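Local atomic coordinates of chromosome partition protein Smc (Pyrococcus yayanosii, PDB entry 5XEI), a protein that probably takes part in chromosome condensation and partitioning as an ATP-hydrolysing, DNA-binding homodimer whose terminal head domains are joined to a hinge by long coiled coils. Residues G33-G38 / I479-V484; L157-L162 / R417-S422; D173-K178 / N355-E360; A191-L196 / K337-K342. All coordinates share one frame; numbering follows the deposited sequence.

Overall arrangement
Starting at the N terminus, the chain passes through strand 28-32 into 33-38, which contact 1 joins to 479-484 near the other end of the chain, closing the longest loop. Nested within it, contact 2 ties helix 156-167 to the turn 417-422, still in the ATPase head. Helix 170-246 then leaves the head, and helix 321-383 returns beside it; contacts 3 and 4 join these two helices, contact 4 nested inside contact 3 and both inside contact 2. No pairings cross. The centres of contacts 1 and 4 lie about 74 Å apart, on opposite sides of the chain's centre, whereas consecutive contacts are spaced by about 27 to 29 Å.

Contact 1 of 4, residues G33-G38 / I479-V484; sequences GANGSG and ITLRDV
The side-chain amide of N35 and the methyl CD2 of L481 meet at OD1, 4.0 Å from that methyl. The methyl is neither stacked on the amide nor level with it: seen from OD1 it lies roughly 40° out of the plane. The second flat group, the peptide between G33 and A34, presents its carbonyl oxygen, with G33 O 3.9 Å from L481 CB and CB again well off the peptide plane. L481 holds CG between its backbone N and carbonyl carbon (chi1 52°), which carries the CD2 branch across toward N35. All of this is van der Waals contact, since no hydrogen bond links the two segments; even G33 N and T480 O stand 3.9 Å apart.

Each segment is shaped from within. A type II turn runs from A34 to S37, closed by S37 N donating to A34 O at 2.9 Å, with G36 at a positive phi of 80°. In the other segment, T480 OG1 accepts a nearly straight hydrogen bond from R482 N, an ST turn, and it also bonds to D452. Residues 34-38 belong to the predicted ATP site, within the P-loop (Walker A) sequence. The contact thus lies on the C-terminal side of two neighbouring parallel strands: strand 28-32 leads to the P-loop ahead of helix 41-49, and strand 475-480 leads toward helix 483-488, with T480 still paired to I31 through the backbone.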
loop_
_atom_site.group_PDB
_atom_site.type_symbol
_atom_site.label_atom_id
_atom_site.label_comp_id
_atom_site.label_asym_id
_atom_site.label_seq_id
_atom_site.Cartn_x
_atom_site.Cartn_y
_atom_site.Cartn_z
ATOM N N GLY A 33 -45.935 -14.644 1.308
ATOM C CA GLY A 33 -47.033 -13.865 0.781
ATOM C C GLY A 33 -47.178 -14.118 -0.700
ATOM O O GLY A 33 -46.280 -14.649 -1.359
ATOM N N ALA A 34 -48.332 -13.720 -1.238
ATOM C CA ALA A 34 -48.642 -14.042 -2.625
ATOM C C ALA A 34 -47.882 -13.134 -3.584
ATOM O O ALA A 34 -47.281 -12.125 -3.190
ATOM C CB ALA A 34 -50.141 -13.915 -2.893
ATOM N N ASN A 35 -47.936 -13.497 -4.868
ATOM C CA ASN A 35 -47.381 -12.658 -5.929
ATOM C C ASN A 35 -47.948 -11.245 -5.851
ATOM O O ASN A 35 -49.157 -11.048 -5.987
ATOM C CB ASN A 35 -47.694 -13.261 -7.297
ATOM C CG ASN A 35 -47.171 -14.673 -7.444
ATOM O OD1 ASN A 35 -45.999 -14.943 -7.155
ATOM N ND2 ASN A 35 -48.045 -15.595 -7.879
ATOM N N GLY A 36 -47.073 -10.261 -5.657
ATOM C CA GLY A 36 -47.533 -8.889 -5.555
ATOM C C GLY A 36 -48.093 -8.516 -4.204
ATOM O O GLY A 36 -48.784 -7.503 -4.084
ATOM N N SER A 37 -47.853 -9.325 -3.183
ATOM C CA SER A 37 -48.110 -8.863 -1.835
ATOM C C SER A 37 -47.089 -7.838 -1.409
ATOM O O SER A 37 -47.260 -7.220 -0.347
ATOM C CB SER A 37 -48.063 -10.028 -0.855
ATOM O OG SER A 37 -46.725 -10.483 -0.699
ATOM N N GLY A 38 -46.018 -7.683 -2.197
ATOM C CA GLY A 38 -44.924 -6.789 -1.869
ATOM C C GLY A 38 -43.935 -7.366 -0.888
ATOM O O GLY A 38 -43.222 -6.604 -0.220
ATOM N N ILE A 479 -37.367 -14.993 1.319
ATOM C CA ILE A 479 -38.638 -14.489 0.808
ATOM C C ILE A 479 -39.179 -15.509 -0.183
ATOM O O ILE A 479 -38.657 -15.655 -1.292
ATOM C CB ILE A 479 -38.483 -13.119 0.138
ATOM C CG1 ILE A 479 -37.749 -12.138 1.038
ATOM C CG2 ILE A 479 -39.843 -12.535 -0.236
ATOM C CD1 ILE A 479 -37.455 -10.846 0.315
ATOM N N THR A 480 -40.243 -16.198 0.208
ATOM C CA THR A 480 -40.676 -17.374 -0.522
ATOM C C THR A 480 -42.191 -17.491 -0.438
ATOM O O THR A 480 -42.861 -16.730 0.266
ATOM C CB THR A 480 -39.999 -18.640 0.025
ATOM O OG1 THR A 480 -40.375 -19.766 -0.770
ATOM C CG2 THR A 480 -40.426 -18.914 1.453
ATOM N N LEU A 481 -42.727 -18.463 -1.172
ATOM C CA LEU A 481 -44.126 -18.845 -1.029
ATOM C C LEU A 481 -44.291 -20.360 -0.974
ATOM O O LEU A 481 -45.429 -20.842 -0.908
ATOM C CB LEU A 481 -44.948 -18.236 -2.169
ATOM C CG LEU A 481 -44.341 -18.563 -3.524
ATOM C CD1 LEU A 481 -45.026 -19.786 -4.097
ATOM C CD2 LEU A 481 -44.418 -17.377 -4.455
ATOM N N ARG A 482 -43.192 -21.109 -0.978
ATOM C CA ARG A 482 -43.209 -22.565 -1.040
ATOM C C ARG A 482 -43.298 -23.160 0.361
ATOM O O ARG A 482 -42.523 -22.795 1.253
ATOM C CB ARG A 482 -41.957 -23.068 -1.755
ATOM C CG ARG A 482 -41.576 -22.221 -2.961
ATOM C CD ARG A 482 -42.480 -22.501 -4.154
ATOM N NE ARG A 482 -42.430 -23.907 -4.555
ATOM C CZ ARG A 482 -41.558 -24.413 -5.426
ATOM N NH1 ARG A 482 -40.644 -23.631 -5.990
ATOM N NH2 ARG A 482 -41.597 -25.704 -5.733
ATOM N N ASP A 483 -44.237 -24.091 0.541
ATOM C CA ASP A 483 -44.589 -24.544 1.883
ATOM C C ASP A 483 -43.446 -25.304 2.536
ATOM O O ASP A 483 -43.254 -25.215 3.756
ATOM C CB ASP A 483 -45.859 -25.395 1.819
ATOM C CG ASP A 483 -46.972 -24.718 1.015
ATOM O OD1 ASP A 483 -47.147 -25.084 -0.170
ATOM O OD2 ASP A 483 -47.661 -23.816 1.555
ATOM N N VAL A 484 -42.667 -26.039 1.746
ATOM C CA VAL A 484 -41.550 -26.780 2.316
ATOM C C VAL A 484 -40.526 -25.819 2.907
ATOM O O VAL A 484 -39.932 -26.085 3.962
ATOM C CB VAL A 484 -40.917 -27.696 1.253
ATOM C CG1 VAL A 484 -40.052 -28.746 1.921
ATOM C CG2 VAL A 484 -41.979 -28.334 0.379
#

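Contact 2 of 4, residues L157-L162 / R417-S422; sequences LERRQL and RIEAMS
In the head domain, helix 156-167 reaches the turn leading into the ABC signature motif through R159, whose guanidinium lies against I418. CG1 of I418 sits over one face of the flat group, and the terminal methyl is close as well: R159 NH1 lies 3.3 Å and R159 NH2 3.6 Å from I418 CD1. The two side chains approach from opposite directions. R159 gets there on a largely extended chain that bends at chi3 (-81°), turning the guanidinium face to the isoleucine.

The hydrogen bonds of R159 go to residues outside the two segments. NH1 bonds to F151 O, the F151 ring adds a cation-pi contact, and L404 O takes a weak bond from NH2. E419 OE1 approaches the guanidinium edge, near its plane, but at 4.4 Å from R159 NH1 it is too far for a salt bridge and probably adds no more than a long-range attraction. E419 OE2 lies 3.4 Å from R417 NH2, a salt bridge of charges only, with no N-H pointing at the oxygen; R417 NH2 also pairs with E405.

The turn itself is held by A420 N bonding to R417 O at 3.0 Å and M421 N to I418 O at 3.1 Å. M421 and S422 open the sequence MSGGE, the SMC version of the LSGGQ signature of ABC-type ATPases, which runs into the start of helix 424-440.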
loop_
_atom_site.group_PDB
_atom_site.type_symbol
_atom_site.label_atom_id
_atom_site.label_comp_id
_atom_site.label_asym_id
_atom_site.label_seq_id
_atom_site.Cartn_x
_atom_site.Cartn_y
_atom_site.Cartn_z
ATOM N N LEU A 157 -12.585 -13.861 -14.330
ATOM C CA LEU A 157 -11.834 -12.761 -13.740
ATOM C C LEU A 157 -12.680 -11.978 -12.749
ATOM O O LEU A 157 -12.160 -11.523 -11.737
ATOM C CB LEU A 157 -11.270 -11.840 -14.825
ATOM C CG LEU A 157 -9.743 -11.943 -14.961
ATOM C CD1 LEU A 157 -9.178 -11.211 -16.178
ATOM C CD2 LEU A 157 -9.066 -11.451 -13.699
ATOM N N GLU A 158 -13.987 -11.841 -12.992
ATOM C CA GLU A 158 -14.848 -11.134 -12.037
ATOM C C GLU A 158 -15.141 -11.949 -10.770
ATOM O O GLU A 158 -15.552 -11.378 -9.751
ATOM C CB GLU A 158 -16.161 -10.742 -12.726
ATOM C CG GLU A 158 -16.048 -9.606 -13.763
ATOM C CD GLU A 158 -17.372 -9.322 -14.496
ATOM O OE1 GLU A 158 -17.336 -8.695 -15.584
ATOM O OE2 GLU A 158 -18.439 -9.742 -13.991
ATOM N N ARG A 159 -14.943 -13.268 -10.812
ATOM C CA ARG A 159 -15.280 -14.144 -9.696
ATOM C C ARG A 159 -14.171 -14.229 -8.643
ATOM O O ARG A 159 -14.465 -14.320 -7.442
ATOM C CB ARG A 159 -15.615 -15.533 -10.247
ATOM C CG ARG A 159 -16.568 -16.340 -9.397
ATOM C CD ARG A 159 -17.171 -17.516 -10.186
ATOM N NE ARG A 159 -18.296 -17.139 -11.055
ATOM C CZ ARG A 159 -18.287 -17.178 -12.387
ATOM N NH1 ARG A 159 -19.378 -16.809 -13.051
ATOM N NH2 ARG A 159 -17.205 -17.589 -13.056
ATOM N N ARG A 160 -12.901 -14.156 -9.063
ATOM C CA ARG A 160 -11.771 -14.307 -8.144
ATOM C C ARG A 160 -11.815 -13.302 -7.008
ATOM O O ARG A 160 -11.585 -13.661 -5.845
ATOM C CB ARG A 160 -10.453 -14.145 -8.902
ATOM C CG ARG A 160 -9.201 -14.230 -8.024
ATOM C CD ARG A 160 -7.952 -14.093 -8.863
ATOM N NE ARG A 160 -7.819 -12.761 -9.466
ATOM C CZ ARG A 160 -7.824 -11.620 -8.780
ATOM N NH1 ARG A 160 -7.924 -11.620 -7.452
ATOM N NH2 ARG A 160 -7.716 -10.458 -9.417
ATOM N N GLN A 161 -12.075 -12.033 -7.337
ATOM C CA GLN A 161 -11.950 -10.933 -6.386
ATOM C C GLN A 161 -12.685 -11.194 -5.084
ATOM O O GLN A 161 -12.226 -10.784 -4.013
ATOM C CB GLN A 161 -12.475 -9.654 -7.015
ATOM C CG GLN A 161 -11.652 -9.186 -8.176
ATOM C CD GLN A 161 -11.653 -10.156 -9.334
ATOM O OE1 GLN A 161 -12.270 -11.224 -9.259
ATOM N NE2 GLN A 161 -10.909 -9.824 -10.394
ATOM N N LEU A 162 -13.835 -11.858 -5.149
ATOM C CA LEU A 162 -14.518 -12.186 -3.912
ATOM C C LEU A 162 -13.724 -13.198 -3.095
ATOM O O LEU A 162 -13.714 -13.127 -1.861
ATOM C CB LEU A 162 -15.926 -12.693 -4.199
ATOM C CG LEU A 162 -16.626 -13.113 -2.914
ATOM C CD1 LEU A 162 -18.045 -12.701 -2.956
ATOM C CD2 LEU A 162 -16.560 -14.605 -2.760
ATOM N N ARG A 417 -19.741 -25.490 -18.082
ATOM C CA ARG A 417 -19.296 -24.411 -17.217
ATOM C C ARG A 417 -20.469 -23.492 -16.891
ATOM O O ARG A 417 -21.524 -23.545 -17.535
ATOM C CB ARG A 417 -18.156 -23.640 -17.864
ATOM C CG ARG A 417 -17.149 -24.544 -18.543
ATOM C CD ARG A 417 -16.810 -24.028 -19.917
ATOM N NE ARG A 417 -16.387 -22.663 -19.753
ATOM C CZ ARG A 417 -16.548 -21.735 -20.679
ATOM N NH1 ARG A 417 -17.130 -22.052 -21.834
ATOM N NH2 ARG A 417 -16.146 -20.487 -20.452
ATOM N N ILE A 418 -20.278 -22.648 -15.868
ATOM C CA ILE A 418 -21.382 -21.830 -15.366
ATOM C C ILE A 418 -21.963 -20.942 -16.448
ATOM O O ILE A 418 -23.154 -20.633 -16.416
ATOM C CB ILE A 418 -20.976 -21.002 -14.125
ATOM C CG1 ILE A 418 -19.576 -20.374 -14.291
ATOM C CG2 ILE A 418 -21.221 -21.814 -12.826
ATOM C CD1 ILE A 418 -19.463 -19.246 -15.287
ATOM N N GLU A 419 -21.144 -20.512 -17.412
ATOM C CA GLU A 419 -21.641 -19.742 -18.553
ATOM C C GLU A 419 -22.920 -20.337 -19.130
ATOM O O GLU A 419 -23.885 -19.616 -19.414
ATOM C CB GLU A 419 -20.574 -19.693 -19.644
ATOM C CG GLU A 419 -19.619 -18.546 -19.545
ATOM C CD GLU A 419 -18.943 -18.489 -18.202
ATOM O OE1 GLU A 419 -19.307 -17.588 -17.409
ATOM O OE2 GLU A 419 -18.079 -19.359 -17.929
ATOM N N ALA A 420 -22.950 -21.652 -19.302
ATOM C CA ALA A 420 -24.023 -22.301 -20.029
ATOM C C ALA A 420 -25.071 -22.914 -19.117
ATOM O O ALA A 420 -25.817 -23.788 -19.567
ATOM C CB ALA A 420 -23.447 -23.368 -20.958
ATOM N N MET A 421 -25.139 -22.507 -17.848
ATOM C CA MET A 421 -26.224 -22.988 -17.001
ATOM C C MET A 421 -27.496 -22.241 -17.341
ATOM O O MET A 421 -27.464 -21.043 -17.643
ATOM C CB MET A 421 -25.936 -22.811 -15.514
ATOM C CG MET A 421 -24.508 -22.954 -15.144
ATOM S SD MET A 421 -23.994 -24.654 -15.037
ATOM C CE MET A 421 -24.487 -25.021 -13.380
ATOM N N SER A 422 -28.619 -22.956 -17.272
ATOM C CA SER A 422 -29.885 -22.394 -17.709
ATOM C C SER A 422 -30.996 -22.662 -16.697
ATOM O O SER A 422 -31.455 -21.729 -16.030
ATOM C CB SER A 422 -30.249 -22.945 -19.086
ATOM O OG SER A 422 -30.261 -24.361 -19.069
#

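Contact 3 of 4, residues D173-K178 / N355-E360; sequences DAKKEK and NEIEKE
I357 packs tightly against two consecutive lysines, while the charged ends of those lysines lie toward the margins of the contact. Its methyl CG2 rests against the first carbon of one of them, with 3.6 Å from I357 CG2 to K176 CB. The other branch reaches the second: I357 CD1 is 3.8 Å from K175 CB and 4.1 Å from K175 CD, the two side chains crossing at about a right angle. With CG1 anti to the carbonyl carbon and CG2 anti to the backbone N (chi1 -74°), the isoleucine spreads its branches so that each meets a different lysine. I357 is buried and takes the largest share of the buried surface.

These are two antiparallel helices of the predicted coiled coil close to the head, their axes 9.5 Å apart at closest approach. Their signed crossing angle of -163° fits the shallow left-handed winding of such coils.

The looser side is made by the lysine ends. K176 runs fully extended to a salt bridge, NZ lying 3.6 Å from E358 OE2. The other carboxylate oxygen is steadied from within its own helix: N355 ND2 donates to E358 OE1 at 3.3 Å, coming from above the carboxylate plane though within the amide's own plane. On the opposite flank, K175 is exposed and its end leads away from the second helix; K175 NZ stays 6.6 Å from E360 OE1, an attraction across distance at most.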
loop_
_atom_site.group_PDB
_atom_site.type_symbol
_atom_site.label_atom_id
_atom_site.label_comp_id
_atom_site.label_asym_id
_atom_site.label_seq_id
_atom_site.Cartn_x
_atom_site.Cartn_y
_atom_site.Cartn_z
ATOM N N ASP A 173 -1.272 -7.322 1.799
ATOM C CA ASP A 173 -1.081 -6.259 0.816
ATOM C C ASP A 173 -0.734 -4.929 1.476
ATOM O O ASP A 173 0.035 -4.141 0.909
ATOM C CB ASP A 173 -2.309 -6.142 -0.071
ATOM C CG ASP A 173 -2.348 -7.223 -1.151
ATOM O OD1 ASP A 173 -1.570 -7.136 -2.133
ATOM O OD2 ASP A 173 -3.149 -8.169 -1.013
ATOM N N ALA A 174 -1.245 -4.676 2.683
ATOM C CA ALA A 174 -0.821 -3.494 3.430
ATOM C C ALA A 174 0.662 -3.562 3.791
ATOM O O ALA A 174 1.392 -2.579 3.631
ATOM C CB ALA A 174 -1.671 -3.331 4.688
ATOM N N LYS A 175 1.131 -4.710 4.298
ATOM C CA LYS A 175 2.560 -4.839 4.584
ATOM C C LYS A 175 3.382 -4.669 3.313
ATOM O O LYS A 175 4.267 -3.811 3.242
ATOM C CB LYS A 175 2.866 -6.180 5.246
ATOM C CG LYS A 175 2.430 -6.251 6.692
ATOM C CD LYS A 175 3.056 -7.451 7.385
ATOM C CE LYS A 175 2.809 -7.379 8.885
ATOM N NZ LYS A 175 3.476 -8.491 9.613
ATOM N N LYS A 176 3.077 -5.459 2.283
ATOM C CA LYS A 176 3.774 -5.307 1.012
ATOM C C LYS A 176 3.880 -3.844 0.582
ATOM O O LYS A 176 4.934 -3.414 0.105
ATOM C CB LYS A 176 3.087 -6.123 -0.081
ATOM C CG LYS A 176 3.708 -5.877 -1.469
ATOM C CD LYS A 176 2.995 -6.634 -2.576
ATOM C CE LYS A 176 3.728 -6.479 -3.890
ATOM N NZ LYS A 176 3.074 -7.265 -4.967
ATOM N N GLU A 177 2.818 -3.052 0.755
ATOM C CA GLU A 177 2.867 -1.699 0.208
ATOM C C GLU A 177 3.875 -0.834 0.959
ATOM O O GLU A 177 4.610 -0.058 0.336
ATOM C CB GLU A 177 1.476 -1.043 0.183
ATOM C CG GLU A 177 0.851 -0.621 1.537
ATOM C CD GLU A 177 1.356 0.718 2.144
ATOM O OE1 GLU A 177 2.316 1.332 1.630
ATOM O OE2 GLU A 177 0.781 1.147 3.174
ATOM N N LYS A 178 3.932 -0.941 2.297
ATOM C CA LYS A 178 4.963 -0.186 3.009
ATOM C C LYS A 178 6.353 -0.731 2.698
ATOM O O LYS A 178 7.328 0.025 2.685
ATOM C CB LYS A 178 4.707 -0.174 4.522
ATOM C CG LYS A 178 5.857 0.476 5.328
ATOM C CD LYS A 178 5.493 0.856 6.784
ATOM C CE LYS A 178 5.495 2.392 7.003
ATOM N NZ LYS A 178 5.328 2.816 8.434
ATOM N N ASN A 355 9.414 -10.530 -1.245
ATOM C CA ASN A 355 9.132 -11.849 -1.787
ATOM C C ASN A 355 8.520 -12.770 -0.745
ATOM O O ASN A 355 7.702 -13.623 -1.086
ATOM C CB ASN A 355 10.397 -12.448 -2.367
ATOM C CG ASN A 355 10.854 -11.705 -3.575
ATOM O OD1 ASN A 355 12.017 -11.344 -3.695
ATOM N ND2 ASN A 355 9.922 -11.420 -4.471
ATOM N N GLU A 356 8.890 -12.615 0.523
ATOM C CA GLU A 356 8.231 -13.389 1.562
ATOM C C GLU A 356 6.753 -13.055 1.637
ATOM O O GLU A 356 5.913 -13.948 1.805
ATOM C CB GLU A 356 8.902 -13.143 2.905
ATOM C CG GLU A 356 10.081 -14.054 3.117
ATOM C CD GLU A 356 9.682 -15.521 2.977
ATOM O OE1 GLU A 356 10.392 -16.259 2.250
ATOM O OE2 GLU A 356 8.658 -15.930 3.588
ATOM N N ILE A 357 6.414 -11.771 1.493
ATOM C CA ILE A 357 5.021 -11.364 1.602
ATOM C C ILE A 357 4.189 -11.997 0.491
ATOM O O ILE A 357 3.144 -12.612 0.750
ATOM C CB ILE A 357 4.911 -9.833 1.592
ATOM C CG1 ILE A 357 5.388 -9.270 2.926
ATOM C CG2 ILE A 357 3.478 -9.425 1.383
ATOM C CD1 ILE A 357 4.387 -9.443 4.047
ATOM N N GLU A 358 4.635 -11.859 -0.763
ATOM C CA GLU A 358 3.834 -12.371 -1.870
ATOM C C GLU A 358 3.564 -13.854 -1.699
ATOM O O GLU A 358 2.440 -14.318 -1.928
ATOM C CB GLU A 358 4.522 -12.124 -3.205
ATOM C CG GLU A 358 4.817 -10.683 -3.483
ATOM C CD GLU A 358 5.870 -10.508 -4.579
ATOM O OE1 GLU A 358 6.662 -11.466 -4.797
ATOM O OE2 GLU A 358 5.919 -9.409 -5.197
ATOM N N LYS A 359 4.573 -14.611 -1.271
ATOM C CA LYS A 359 4.392 -16.041 -1.128
ATOM C C LYS A 359 3.510 -16.383 0.068
ATOM O O LYS A 359 2.679 -17.289 -0.026
ATOM C CB LYS A 359 5.754 -16.724 -1.049
ATOM C CG LYS A 359 6.680 -16.298 -2.183
ATOM C CD LYS A 359 6.032 -16.525 -3.577
ATOM C CE LYS A 359 7.062 -16.430 -4.726
ATOM N NZ LYS A 359 8.059 -15.307 -4.501
ATOM N N GLU A 360 3.629 -15.660 1.179
ATOM C CA GLU A 360 2.637 -15.812 2.237
ATOM C C GLU A 360 1.235 -15.512 1.717
ATOM O O GLU A 360 0.313 -16.322 1.872
ATOM C CB GLU A 360 2.969 -14.894 3.402
ATOM C CG GLU A 360 4.208 -15.277 4.144
ATOM C CD GLU A 360 4.542 -14.270 5.219
ATOM O OE1 GLU A 360 3.847 -14.214 6.259
ATOM O OE2 GLU A 360 5.485 -13.493 4.999
#

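Contact 4 of 4, residues A191-L196 / K337-K342; sequences ARVDLL and KSKREK
R340 can be followed outward from its first carbon, which lies on V193: R340 CB is 3.7 Å from V193 CG1. A chi1 of 169° puts CG anti to the backbone N, and the chain beyond it passes D194, with 3.4 Å between R340 CD and D194 OD1. Past a bend at chi3, NE faces an acid of its own helix, R340 NE lying 3.6 Å from E341 OE1 in a salt bridge. The tip then returns to D194: R340 NH2 donates to D194 OD1 at 3.3 Å, nearly straight at 163°. The oxygen lies at the guanidinium edge, almost in its plane, and is met nearly along its own C-O axis. The bond uses one oxygen, OD1; the carboxylate and guanidinium planes are 33° apart. The arginine bridges D194 and E341 in one charge network.

Helices 170-246 and 321-383 run antiparallel here as arms of the predicted coiled coil, about 27 Å between centres from the pairing of 173-178 with 355-360. Their axes approach to 9.6 Å.

V193 is the buried nonpolar element, and its two methyls divide their contacts. CG1 serves R340, whereas V193 CG2 meets the aliphatic part of K339 at 3.8 Å from K339 CG. L343, one turn along from K339, touches V193 as well, and L196 lies on R332 and L336 of the same partner helix.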
loop_
_atom_site.group_PDB
_atom_site.type_symbol
_atom_site.label_atom_id
_atom_site.label_comp_id
_atom_site.label_asym_id
_atom_site.label_seq_id
_atom_site.Cartn_x
_atom_site.Cartn_y
_atom_site.Cartn_z
ATOM N N ALA A 191 20.610 6.008 -5.510
ATOM C CA ALA A 191 20.952 6.740 -6.721
ATOM C C ALA A 191 21.579 8.087 -6.390
ATOM O O ALA A 191 22.457 8.568 -7.115
ATOM C CB ALA A 191 19.709 6.921 -7.584
ATOM N N ARG A 192 21.138 8.709 -5.303
ATOM C CA ARG A 192 21.784 9.927 -4.848
ATOM C C ARG A 192 23.249 9.666 -4.546
ATOM O O ARG A 192 24.133 10.401 -5.001
ATOM C CB ARG A 192 21.072 10.452 -3.611
ATOM C CG ARG A 192 21.571 11.780 -3.134
ATOM C CD ARG A 192 20.632 12.344 -2.083
ATOM N NE ARG A 192 20.677 11.512 -0.886
ATOM C CZ ARG A 192 19.801 11.572 0.110
ATOM N NH1 ARG A 192 18.782 12.432 0.057
ATOM N NH2 ARG A 192 19.946 10.759 1.153
ATOM N N VAL A 193 23.524 8.609 -3.786
ATOM C CA VAL A 193 24.899 8.309 -3.423
ATOM C C VAL A 193 25.748 8.099 -4.672
ATOM O O VAL A 193 26.884 8.584 -4.753
ATOM C CB VAL A 193 24.925 7.098 -2.477
ATOM C CG1 VAL A 193 26.268 6.450 -2.478
ATOM C CG2 VAL A 193 24.564 7.551 -1.081
ATOM N N ASP A 194 25.200 7.414 -5.682
ATOM C CA ASP A 194 25.953 7.189 -6.917
ATOM C C ASP A 194 26.334 8.501 -7.589
ATOM O O ASP A 194 27.441 8.636 -8.136
ATOM C CB ASP A 194 25.141 6.344 -7.894
ATOM C CG ASP A 194 24.965 4.930 -7.429
ATOM O OD1 ASP A 194 25.984 4.234 -7.194
ATOM O OD2 ASP A 194 23.792 4.518 -7.305
ATOM N N LEU A 195 25.412 9.468 -7.592
ATOM C CA LEU A 195 25.694 10.744 -8.230
ATOM C C LEU A 195 26.715 11.539 -7.419
ATOM O O LEU A 195 27.525 12.272 -7.995
ATOM C CB LEU A 195 24.392 11.527 -8.428
ATOM C CG LEU A 195 23.440 11.187 -9.587
ATOM C CD1 LEU A 195 22.185 12.094 -9.590
ATOM C CD2 LEU A 195 24.148 11.313 -10.916
ATOM N N LEU A 196 26.717 11.371 -6.091
ATOM C CA LEU A 196 27.715 12.023 -5.256
ATOM C C LEU A 196 29.083 11.401 -5.447
ATOM O O LEU A 196 30.097 12.111 -5.479
ATOM C CB LEU A 196 27.304 11.943 -3.797
ATOM C CG LEU A 196 25.968 12.650 -3.567
ATOM C CD1 LEU A 196 25.622 12.641 -2.108
ATOM C CD2 LEU A 196 25.984 14.072 -4.075
ATOM N N LYS A 337 31.462 5.341 -0.640
ATOM C CA LYS A 337 31.600 3.937 -1.003
ATOM C C LYS A 337 31.147 3.036 0.132
ATOM O O LYS A 337 30.727 1.895 -0.105
ATOM C CB LYS A 337 33.047 3.598 -1.366
ATOM C CG LYS A 337 33.700 4.568 -2.308
ATOM C CD LYS A 337 33.797 4.044 -3.731
ATOM C CE LYS A 337 35.053 3.214 -3.968
ATOM N NZ LYS A 337 35.254 3.034 -5.451
ATOM N N SER A 338 31.243 3.516 1.370
ATOM C CA SER A 338 30.755 2.711 2.476
ATOM C C SER A 338 29.244 2.754 2.532
ATOM O O SER A 338 28.592 1.715 2.608
ATOM C CB SER A 338 31.339 3.194 3.797
ATOM O OG SER A 338 30.776 2.440 4.857
ATOM N N LYS A 339 28.679 3.951 2.483
ATOM C CA LYS A 339 27.231 4.107 2.503
ATOM C C LYS A 339 26.568 3.314 1.372
ATOM O O LYS A 339 25.636 2.532 1.614
ATOM C CB LYS A 339 26.903 5.595 2.419
ATOM C CG LYS A 339 25.452 5.950 2.266
ATOM C CD LYS A 339 24.980 6.766 3.470
ATOM C CE LYS A 339 23.763 7.633 3.119
ATOM N NZ LYS A 339 23.117 8.276 4.305
ATOM N N ARG A 340 27.052 3.482 0.134
ATOM C CA ARG A 340 26.484 2.748 -0.994
ATOM C C ARG A 340 26.290 1.274 -0.657
ATOM O O ARG A 340 25.175 0.758 -0.750
ATOM C CB ARG A 340 27.353 2.897 -2.247
ATOM C CG ARG A 340 26.941 1.941 -3.381
ATOM C CD ARG A 340 27.469 2.367 -4.742
ATOM N NE ARG A 340 28.906 2.126 -4.879
ATOM C CZ ARG A 340 29.685 2.708 -5.795
ATOM N NH1 ARG A 340 30.993 2.433 -5.841
ATOM N NH2 ARG A 340 29.159 3.585 -6.653
ATOM N N GLU A 341 27.351 0.591 -0.220
ATOM C CA GLU A 341 27.232 -0.844 0.024
ATOM C C GLU A 341 26.200 -1.145 1.097
ATOM O O GLU A 341 25.470 -2.138 0.993
ATOM C CB GLU A 341 28.585 -1.461 0.401
ATOM C CG GLU A 341 29.584 -1.473 -0.769
ATOM C CD GLU A 341 28.928 -1.803 -2.121
ATOM O OE1 GLU A 341 28.913 -0.920 -3.020
ATOM O OE2 GLU A 341 28.443 -2.950 -2.277
ATOM N N LYS A 342 26.099 -0.301 2.129
ATOM C CA LYS A 342 25.067 -0.557 3.132
ATOM C C LYS A 342 23.679 -0.288 2.564
ATOM O O LYS A 342 22.752 -1.067 2.805
ATOM C CB LYS A 342 25.303 0.256 4.412
ATOM C CG LYS A 342 26.758 0.477 4.762
ATOM C CD LYS A 342 27.434 -0.818 5.205
ATOM C CE LYS A 342 28.926 -0.644 5.458
ATOM N NZ LYS A 342 29.709 -1.169 4.316
#